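Local coordinates for protein putative glutathionylspermidine synthase (Methylobacillus flagellatus, PDB 3N6X) that is of unproven function but, as a circularly permuted ATP-grasp protein named a putative glutathionylspermidine synthase, probably binds ATP and joins a carboxylate to an amine, at residues G139-I144 / A310-T315; V75-S80 / S412-L417; D320-I325 / L349-D354. All coordinates share one frame; numbering follows the deposited sequence.

Interaction 1 (G139-I144 / A310-T315); sequences GVYAHI and ANAVGT
A buried loop-to-loop contact, clamped by one asparagine side chain and one backbone bond, joins the approach to strand 144-151 with the exit from strand 308-310. The carboxamide of N311 lies against the backbone of I144 and grips it twice. ND2 gives a nearly straight bond (169°) to I144 O, in the amide plane and on a lone pair of the carbonyl. OD1 accepts from I144 N at 3.0 Å, the donor tilted from the carbonyl plane. With CG anti to its own carbonyl carbon (chi1 -70°), the amide is swung across to that backbone. ND2 also donates to L164 O, which fixes the rotation of the amide further. Replacing this asparagine with an alanine would probably leave I144 N and O without these mates and free the two loops to shift.

Next along, A312 N donates to Y141 O (2.8 Å), and A312 CB sits 3.7 Å from Y141 CD2. T315 CG2 packs on Y141 CB, also at 3.7 Å. The H143 imidazole is sandwiched: A310 CB makes a CH-pi contact over one face, 3.5 Å from the ring centroid, and V140 CG1 lies over the opposite face. A cis peptide bond precedes N311, whose carbonyl is taken by R275. The double grip on one residue's N-H and C=O is an asparagine side chain imitating a strand partner, here tying a loop of the six-stranded mixed sheet to a strand of the nine-stranded one.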
loop_
_atom_site.group_PDB
_atom_site.type_symbol
_atom_site.label_atom_id
_atom_site.label_comp_id
_atom_site.label_asym_id
_atom_site.label_seq_id
_atom_site.Cartn_x
_atom_site.Cartn_y
_atom_site.Cartn_z
ATOM N N GLY A 139 -20.425 5.468 -5.009
ATOM C CA GLY A 139 -19.395 5.823 -5.986
ATOM C C GLY A 139 -17.986 5.468 -5.530
ATOM O O GLY A 139 -17.002 6.057 -6.004
ATOM N N VAL A 140 -17.875 4.510 -4.598
ATOM C CA VAL A 140 -16.586 4.073 -4.072
ATOM C C VAL A 140 -16.067 2.872 -4.848
ATOM O O VAL A 140 -16.740 1.846 -4.921
ATOM C CB VAL A 140 -16.651 3.801 -2.538
ATOM C CG1 VAL A 140 -15.305 3.300 -2.006
ATOM C CG2 VAL A 140 -17.101 5.058 -1.781
ATOM N N TYR A 141 -14.861 2.993 -5.416
ATOM C CA TYR A 141 -14.231 1.898 -6.162
ATOM C C TYR A 141 -13.115 1.296 -5.355
ATOM O O TYR A 141 -13.000 0.071 -5.289
ATOM C CB TYR A 141 -13.703 2.382 -7.514
ATOM C CG TYR A 141 -14.795 2.677 -8.520
ATOM C CD1 TYR A 141 -15.535 3.862 -8.453
ATOM C CD2 TYR A 141 -15.084 1.782 -9.554
ATOM C CE1 TYR A 141 -16.569 4.120 -9.355
ATOM C CE2 TYR A 141 -16.099 2.049 -10.485
ATOM C CZ TYR A 141 -16.822 3.230 -10.394
ATOM O OH TYR A 141 -17.806 3.514 -11.314
ATOM N N ALA A 142 -12.265 2.163 -4.753
ATOM C CA ALA A 142 -11.153 1.739 -3.926
ATOM C C ALA A 142 -11.525 1.967 -2.475
ATOM O O ALA A 142 -11.262 3.043 -1.923
ATOM C CB ALA A 142 -9.887 2.525 -4.282
ATOM N N HIS A 143 -12.182 0.960 -1.867
ATOM C CA HIS A 143 -12.616 0.973 -0.455
ATOM C C HIS A 143 -11.386 0.999 0.429
ATOM O O HIS A 143 -11.395 1.621 1.488
ATOM C CB HIS A 143 -13.511 -0.262 -0.156
ATOM C CG HIS A 143 -14.705 -0.334 -1.053
ATOM N ND1 HIS A 143 -14.587 -0.720 -2.381
ATOM C CD2 HIS A 143 -15.983 0.044 -0.821
ATOM C CE1 HIS A 143 -15.804 -0.600 -2.902
ATOM N NE2 HIS A 143 -16.679 -0.144 -2.003
ATOM N N ILE A 144 -10.297 0.359 -0.046
ATOM C CA ILE A 144 -8.985 0.404 0.588
ATOM C C ILE A 144 -7.958 0.843 -0.465
ATOM O O ILE A 144 -7.855 0.221 -1.537
ATOM C CB ILE A 144 -8.574 -0.945 1.221
ATOM C CG1 ILE A 144 -9.699 -1.542 2.096
ATOM C CG2 ILE A 144 -7.231 -0.800 2.007
ATOM C CD1 ILE A 144 -9.390 -2.908 2.602
ATOM N N ALA A 310 -15.746 -5.238 -2.913
ATOM C CA ALA A 310 -14.814 -4.253 -2.385
ATOM C C ALA A 310 -13.424 -4.871 -2.297
ATOM O O ALA A 310 -13.268 -5.876 -1.630
ATOM C CB ALA A 310 -15.274 -3.786 -1.010
ATOM N N ASN A 311 -12.427 -4.340 -3.030
ATOM C CA ASN A 311 -12.571 -3.177 -3.922
ATOM C C ASN A 311 -13.376 -3.536 -5.179
ATOM O O ASN A 311 -13.519 -4.718 -5.522
ATOM C CB ASN A 311 -11.198 -2.630 -4.310
ATOM C CG ASN A 311 -10.457 -1.953 -3.174
ATOM O OD1 ASN A 311 -10.981 -1.747 -2.076
ATOM N ND2 ASN A 311 -9.241 -1.538 -3.435
ATOM N N ALA A 312 -13.965 -2.523 -5.812
ATOM C CA ALA A 312 -14.743 -2.691 -7.027
ATOM C C ALA A 312 -13.918 -3.358 -8.112
ATOM O O ALA A 312 -12.687 -3.290 -8.084
ATOM C CB ALA A 312 -15.223 -1.334 -7.519
ATOM N N VAL A 313 -14.599 -3.976 -9.089
ATOM C CA VAL A 313 -13.974 -4.534 -10.278
ATOM C C VAL A 313 -13.535 -3.332 -11.175
ATOM O O VAL A 313 -14.258 -2.340 -11.259
ATOM C CB VAL A 313 -14.989 -5.472 -11.025
ATOM C CG1 VAL A 313 -14.501 -5.824 -12.434
ATOM C CG2 VAL A 313 -15.267 -6.743 -10.220
ATOM N N GLY A 314 -12.353 -3.427 -11.785
ATOM C CA GLY A 314 -11.856 -2.409 -12.712
ATOM C C GLY A 314 -11.105 -1.232 -12.113
ATOM O O GLY A 314 -10.934 -0.210 -12.788
ATOM N N THR A 315 -10.618 -1.360 -10.855
ATOM C CA THR A 315 -9.844 -0.270 -10.230
ATOM C C THR A 315 -8.421 -0.189 -10.789
ATOM O O THR A 315 -7.760 0.840 -10.625
ATOM C CB THR A 315 -9.808 -0.410 -8.698
ATOM O OG1 THR A 315 -9.147 -1.629 -8.359
ATOM C CG2 THR A 315 -11.191 -0.346 -8.068
#

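Interaction 2 (V75-S80 / S412-L417); sequences VPRILS and STCPTL
V75 meets the backbone of P415 at the closest point of this contact: its CB stands 3.3 Å from P415 O, and CG1 is nearly as close to the same oxygen. The two valine branches then part company. CG1, anti to the backbone N (chi1 -170°), touches CB of the P415 ring at 4.2 Å, whereas CG2 runs to CD1 of L417, also at 4.2 Å; in both pairs the side chains cross at about a right angle. Further along, C414 points toward 75-80, and its SG lies 4.0 Å from P76 O, with R77 CD also beside it. No hydrogen bond passes directly between V75-S80 and S412-L417, so the direct contact is van der Waals, between side chains and with the backbone carbonyls of P415 and P76.

The second shell supplies the polar links. K467 donates to both V75 O and P415 O, spanning the two segments with one ammonium group. E12 does likewise at the other end: its OE2 forms a salt bridge with R77 NH2 and a hydrogen bond with S412 OG. Those two atoms are themselves 4.1 Å apart, consistent with their sharing the E12 carboxylate. R77 reaches there through a bend at chi2 (85°). In 412-417, the N-H of L417 is received by D73 OD1.

Strand 77-79 pairs in parallel with strand 464-471, and strand 413-418 runs antiparallel to 423-435, so both belong to the large mixed sheet without pairing with each other. The R77 side chain touches R151 of strand 144-151 and V427 of strand 423-435, and S80 N-caps helix 81-105.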
loop_
_atom_site.group_PDB
_atom_site.type_symbol
_atom_site.label_atom_id
_atom_site.label_comp_id
_atom_site.label_asym_id
_atom_site.label_seq_id
_atom_site.Cartn_x
_atom_site.Cartn_y
_atom_site.Cartn_z
ATOM N N VAL A 75 13.640 0.258 16.427
ATOM C CA VAL A 75 13.620 1.726 16.447
ATOM C C VAL A 75 12.396 2.199 15.654
ATOM O O VAL A 75 12.310 1.937 14.449
ATOM C CB VAL A 75 14.931 2.368 15.933
ATOM C CG1 VAL A 75 14.941 3.874 16.203
ATOM C CG2 VAL A 75 16.154 1.696 16.558
ATOM N N PRO A 76 11.375 2.788 16.325
ATOM C CA PRO A 76 10.163 3.169 15.595
ATOM C C PRO A 76 10.374 4.346 14.656
ATOM O O PRO A 76 11.278 5.168 14.855
ATOM C CB PRO A 76 9.178 3.523 16.710
ATOM C CG PRO A 76 10.042 3.982 17.835
ATOM C CD PRO A 76 11.278 3.137 17.760
ATOM N N ARG A 77 9.521 4.436 13.642
ATOM C CA ARG A 77 9.474 5.569 12.744
ATOM C C ARG A 77 8.448 6.518 13.369
ATOM O O ARG A 77 7.263 6.199 13.398
ATOM C CB ARG A 77 9.035 5.094 11.336
ATOM C CG ARG A 77 8.769 6.201 10.352
ATOM C CD ARG A 77 10.041 6.652 9.681
ATOM N NE ARG A 77 9.801 7.743 8.744
ATOM C CZ ARG A 77 9.405 7.572 7.486
ATOM N NH1 ARG A 77 9.167 6.351 7.016
ATOM N NH2 ARG A 77 9.220 8.621 6.694
ATOM N N ILE A 78 8.913 7.595 14.010
ATOM C CA ILE A 78 8.004 8.505 14.733
ATOM C C ILE A 78 7.619 9.696 13.884
ATOM O O ILE A 78 8.486 10.339 13.313
ATOM C CB ILE A 78 8.572 8.939 16.132
ATOM C CG1 ILE A 78 9.187 7.734 16.894
ATOM C CG2 ILE A 78 7.487 9.628 16.972
ATOM C CD1 ILE A 78 9.983 8.103 18.158
ATOM N N LEU A 79 6.306 9.994 13.807
ATOM C CA LEU A 79 5.775 11.145 13.072
ATOM C C LEU A 79 4.953 11.992 14.012
ATOM O O LEU A 79 4.203 11.452 14.816
ATOM C CB LEU A 79 4.905 10.686 11.872
ATOM C CG LEU A 79 5.590 9.758 10.836
ATOM C CD1 LEU A 79 4.563 9.093 9.938
ATOM C CD2 LEU A 79 6.617 10.517 9.995
ATOM N N SER A 80 5.105 13.321 13.943
ATOM C CA SER A 80 4.354 14.229 14.812
ATOM C C SER A 80 2.905 14.333 14.387
ATOM O O SER A 80 2.565 13.994 13.248
ATOM C CB SER A 80 5.003 15.617 14.834
ATOM O OG SER A 80 4.843 16.307 13.605
ATOM N N SER A 412 14.848 9.534 2.722
ATOM C CA SER A 412 15.120 9.784 4.138
ATOM C C SER A 412 15.574 8.542 4.874
ATOM O O SER A 412 15.163 7.425 4.537
ATOM C CB SER A 412 13.922 10.427 4.841
ATOM O OG SER A 412 12.976 9.469 5.287
ATOM N N THR A 413 16.464 8.737 5.852
ATOM C CA THR A 413 17.000 7.658 6.664
ATOM C C THR A 413 16.393 7.668 8.057
ATOM O O THR A 413 16.101 8.732 8.606
ATOM C CB THR A 413 18.519 7.727 6.714
ATOM O OG1 THR A 413 18.924 9.082 6.938
ATOM C CG2 THR A 413 19.166 7.189 5.455
ATOM N N CYS A 414 16.200 6.489 8.622
ATOM C CA CYS A 414 15.667 6.332 9.962
ATOM C C CYS A 414 16.686 5.544 10.779
ATOM O O CYS A 414 17.220 4.541 10.281
ATOM C CB CYS A 414 14.312 5.626 9.920
ATOM S SG CYS A 414 13.566 5.333 11.546
ATOM N N PRO A 415 17.014 5.993 12.023
ATOM C CA PRO A 415 17.995 5.252 12.835
ATOM C C PRO A 415 17.631 3.793 12.950
ATOM O O PRO A 415 16.487 3.459 13.226
ATOM C CB PRO A 415 17.941 5.960 14.179
ATOM C CG PRO A 415 17.498 7.318 13.851
ATOM C CD PRO A 415 16.507 7.170 12.750
ATOM N N THR A 416 18.565 2.935 12.590
ATOM C CA THR A 416 18.351 1.503 12.528
ATOM C C THR A 416 19.540 0.809 13.159
ATOM O O THR A 416 20.687 1.228 12.951
ATOM C CB THR A 416 18.161 1.086 11.052
ATOM O OG1 THR A 416 17.279 2.010 10.412
ATOM C CG2 THR A 416 17.628 -0.331 10.897
ATOM N N LEU A 417 19.280 -0.248 13.936
ATOM C CA LEU A 417 20.344 -1.003 14.580
ATOM C C LEU A 417 21.060 -1.906 13.578
ATOM O O LEU A 417 20.469 -2.856 13.053
ATOM C CB LEU A 417 19.810 -1.809 15.777
ATOM C CG LEU A 417 19.516 -0.991 17.033
ATOM C CD1 LEU A 417 18.388 -1.595 17.813
ATOM C CD2 LEU A 417 20.750 -0.860 17.902
#

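Interaction 3 (D320-I325 / L349-D354)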
loop_
_atom_site.group_PDB
_atom_site.type_symbol
_atom_site.label_atom_id
_atom_site.label_comp_id
_atom_site.label_asym_id
_atom_site.label_seq_id
_atom_site.Cartn_x
_atom_site.Cartn_y
_atom_site.Cartn_z
ATOM N N ASP A 320 -2.425 1.639 -12.541
ATOM C CA ASP A 320 -1.504 1.191 -13.587
ATOM C C ASP A 320 -0.381 2.237 -13.787
ATOM O O ASP A 320 -0.631 3.439 -13.696
ATOM C CB ASP A 320 -2.246 0.980 -14.916
ATOM C CG ASP A 320 -1.352 0.409 -16.000
ATOM O OD1 ASP A 320 -1.139 -0.824 -16.005
ATOM O OD2 ASP A 320 -0.796 1.204 -16.789
ATOM N N LYS A 321 0.839 1.767 -14.068
ATOM C CA LYS A 321 2.021 2.616 -14.261
ATOM C C LYS A 321 1.805 3.749 -15.289
ATOM O O LYS A 321 2.326 4.849 -15.092
ATOM C CB LYS A 321 3.274 1.756 -14.577
ATOM C CG LYS A 321 3.683 1.691 -16.061
ATOM C CD LYS A 321 3.082 0.498 -16.797
ATOM C CE LYS A 321 3.986 0.001 -17.911
ATOM N NZ LYS A 321 4.109 0.977 -19.029
ATOM N N ASP A 322 0.966 3.509 -16.328
ATOM C CA ASP A 322 0.678 4.525 -17.344
ATOM C C ASP A 322 -0.344 5.575 -16.904
ATOM O O ASP A 322 -0.432 6.641 -17.526
ATOM C CB ASP A 322 0.261 3.884 -18.671
ATOM C CG ASP A 322 1.386 3.149 -19.383
ATOM O OD1 ASP A 322 2.561 3.596 -19.273
ATOM O OD2 ASP A 322 1.096 2.154 -20.071
ATOM N N THR A 323 -1.132 5.285 -15.855
ATOM C CA THR A 323 -2.141 6.245 -15.377
ATOM C C THR A 323 -1.573 7.115 -14.263
ATOM O O THR A 323 -1.992 8.255 -14.106
ATOM C CB THR A 323 -3.420 5.519 -14.961
ATOM O OG1 THR A 323 -3.810 4.644 -16.010
ATOM C CG2 THR A 323 -4.556 6.466 -14.668
ATOM N N TYR A 324 -0.606 6.569 -13.505
ATOM C CA TYR A 324 0.056 7.217 -12.373
ATOM C C TYR A 324 0.443 8.673 -12.661
ATOM O O TYR A 324 0.293 9.542 -11.793
ATOM C CB TYR A 324 1.305 6.392 -11.954
ATOM C CG TYR A 324 2.216 7.103 -10.973
ATOM C CD1 TYR A 324 1.923 7.130 -9.608
ATOM C CD2 TYR A 324 3.371 7.747 -11.406
ATOM C CE1 TYR A 324 2.765 7.776 -8.701
ATOM C CE2 TYR A 324 4.210 8.415 -10.511
ATOM C CZ TYR A 324 3.911 8.416 -9.159
ATOM O OH TYR A 324 4.731 9.085 -8.287
ATOM N N ILE A 325 0.917 8.943 -13.881
ATOM C CA ILE A 325 1.399 10.268 -14.250
ATOM C C ILE A 325 0.294 11.335 -14.340
ATOM O O ILE A 325 0.596 12.528 -14.289
ATOM C CB ILE A 325 2.302 10.196 -15.510
ATOM C CG1 ILE A 325 1.497 9.750 -16.754
ATOM C CG2 ILE A 325 3.533 9.256 -15.251
ATOM C CD1 ILE A 325 2.219 9.975 -18.101
ATOM N N LEU A 349 9.362 3.157 -19.996
ATOM C CA LEU A 349 10.259 2.629 -21.042
ATOM C C LEU A 349 9.529 1.964 -22.200
ATOM O O LEU A 349 10.133 1.707 -23.231
ATOM C CB LEU A 349 11.367 1.731 -20.449
ATOM C CG LEU A 349 12.523 2.483 -19.763
ATOM C CD1 LEU A 349 12.099 3.071 -18.423
ATOM C CD2 LEU A 349 13.684 1.598 -19.558
ATOM N N SER A 350 8.198 1.819 -22.081
ATOM C CA SER A 350 7.333 1.378 -23.176
ATOM C C SER A 350 7.201 2.506 -24.226
ATOM O O SER A 350 6.709 2.263 -25.326
ATOM C CB SER A 350 5.950 1.019 -22.642
ATOM O OG SER A 350 5.336 2.128 -22.006
ATOM N N LYS A 351 7.616 3.749 -23.861
ATOM C CA LYS A 351 7.546 4.923 -24.738
ATOM C C LYS A 351 8.919 5.217 -25.280
ATOM O O LYS A 351 9.881 5.265 -24.513
ATOM C CB LYS A 351 6.989 6.144 -23.969
ATOM C CG LYS A 351 5.559 5.939 -23.468
ATOM C CD LYS A 351 5.159 6.996 -22.438
ATOM C CE LYS A 351 3.874 6.631 -21.720
ATOM N NZ LYS A 351 3.472 7.672 -20.740
ATOM N N ALA A 352 9.027 5.376 -26.612
ATOM C CA ALA A 352 10.293 5.583 -27.320
ATOM C C ALA A 352 11.098 6.780 -26.801
ATOM O O ALA A 352 12.307 6.655 -26.583
ATOM C CB ALA A 352 10.037 5.714 -28.810
ATOM N N ASP A 353 10.425 7.915 -26.536
ATOM C CA ASP A 353 11.081 9.115 -25.999
ATOM C C ASP A 353 11.664 8.852 -24.621
ATOM O O ASP A 353 12.770 9.306 -24.323
ATOM C CB ASP A 353 10.095 10.299 -25.937
ATOM C CG ASP A 353 9.604 10.798 -27.293
ATOM O OD1 ASP A 353 10.076 10.274 -28.329
ATOM O OD2 ASP A 353 8.763 11.718 -27.314
ATOM N N ASP A 354 10.918 8.109 -23.782
ATOM C CA ASP A 354 11.341 7.764 -22.425
ATOM C C ASP A 354 12.468 6.746 -22.444
ATOM O O ASP A 354 13.457 6.926 -21.736
ATOM C CB ASP A 354 10.144 7.253 -21.593
ATOM C CG ASP A 354 9.161 8.343 -21.162
ATOM O OD1 ASP A 354 9.217 9.454 -21.725
ATOM O OD2 ASP A 354 8.324 8.068 -20.293
HETATM O O HOH W 1 6.969 0.731 -19.257
HETATM O O HOH W 2 0.824 7.263 -19.838
HETATM O O HOH W 3 2.615 3.080 -22.718
#
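Water carries most of the contact between K321, D322 and the S350-K351 turn. One water accepts from K321 NZ at 2.9 Å and, over a longer distance, from S350 N. A second donates to D322 O and accepts from K351 NZ (2.8 Å), and a third links D322 OD2 to S350 OG. The result is a solvent-mediated seam with no clear direct hydrogen bond across it.

Charges probably add to it. Within 320-325, K321 NZ makes a salt bridge with its neighbour D322, meeting OD1 at 3.1 Å from above the carboxylate plane. K351 NZ lies 4.4 Å from the same OD1, too far for a salt bridge, but the carboxylate probably eases the presence of two ammonium groups here. K351 NZ also has Q348 OE1 as a partner.

Van der Waals contact is slight: I325 CD1 lies 3.7 Å from K351 NZ, the two side chains meeting tip to tip. The lysine spans the gap because its chain is extended beyond CG.

D320 OD2 accepts from D322 N in an Asx turn in the loop between helices 316-319 and 327-335. T323 touches F101 and Y324 touches R94, both of helix 81-105, and D322 and I325 lean on Q348 of strand 347-348. On the far side K351 occupies the N-cap position of helix 352-360, in the region of the four-stranded antiparallel sheet.

How the interactions relate
Interaction 2 ties strand 77-79 and the residues before it to strand 413-418, and the loop it closes encloses the other two. Inside it, interaction 1 ends at 315 and interaction 3 opens at 320, helix 316-319 joining them; their nearest atoms are about 6 Å apart. Interaction 2 lies on the opposite side of the chain's centre from interaction 1, with centres about 33 Å apart. Strand 144-151, which begins in interaction 1, passes R77 and S412 of interaction 2, so the nine-stranded mixed sheet connects them. The two buried contacts join parts of the core through the mixed sheets, whereas interaction 3 is a hydrated link to the region of the four-stranded sheet, all within the circularly permuted ATP-grasp portion.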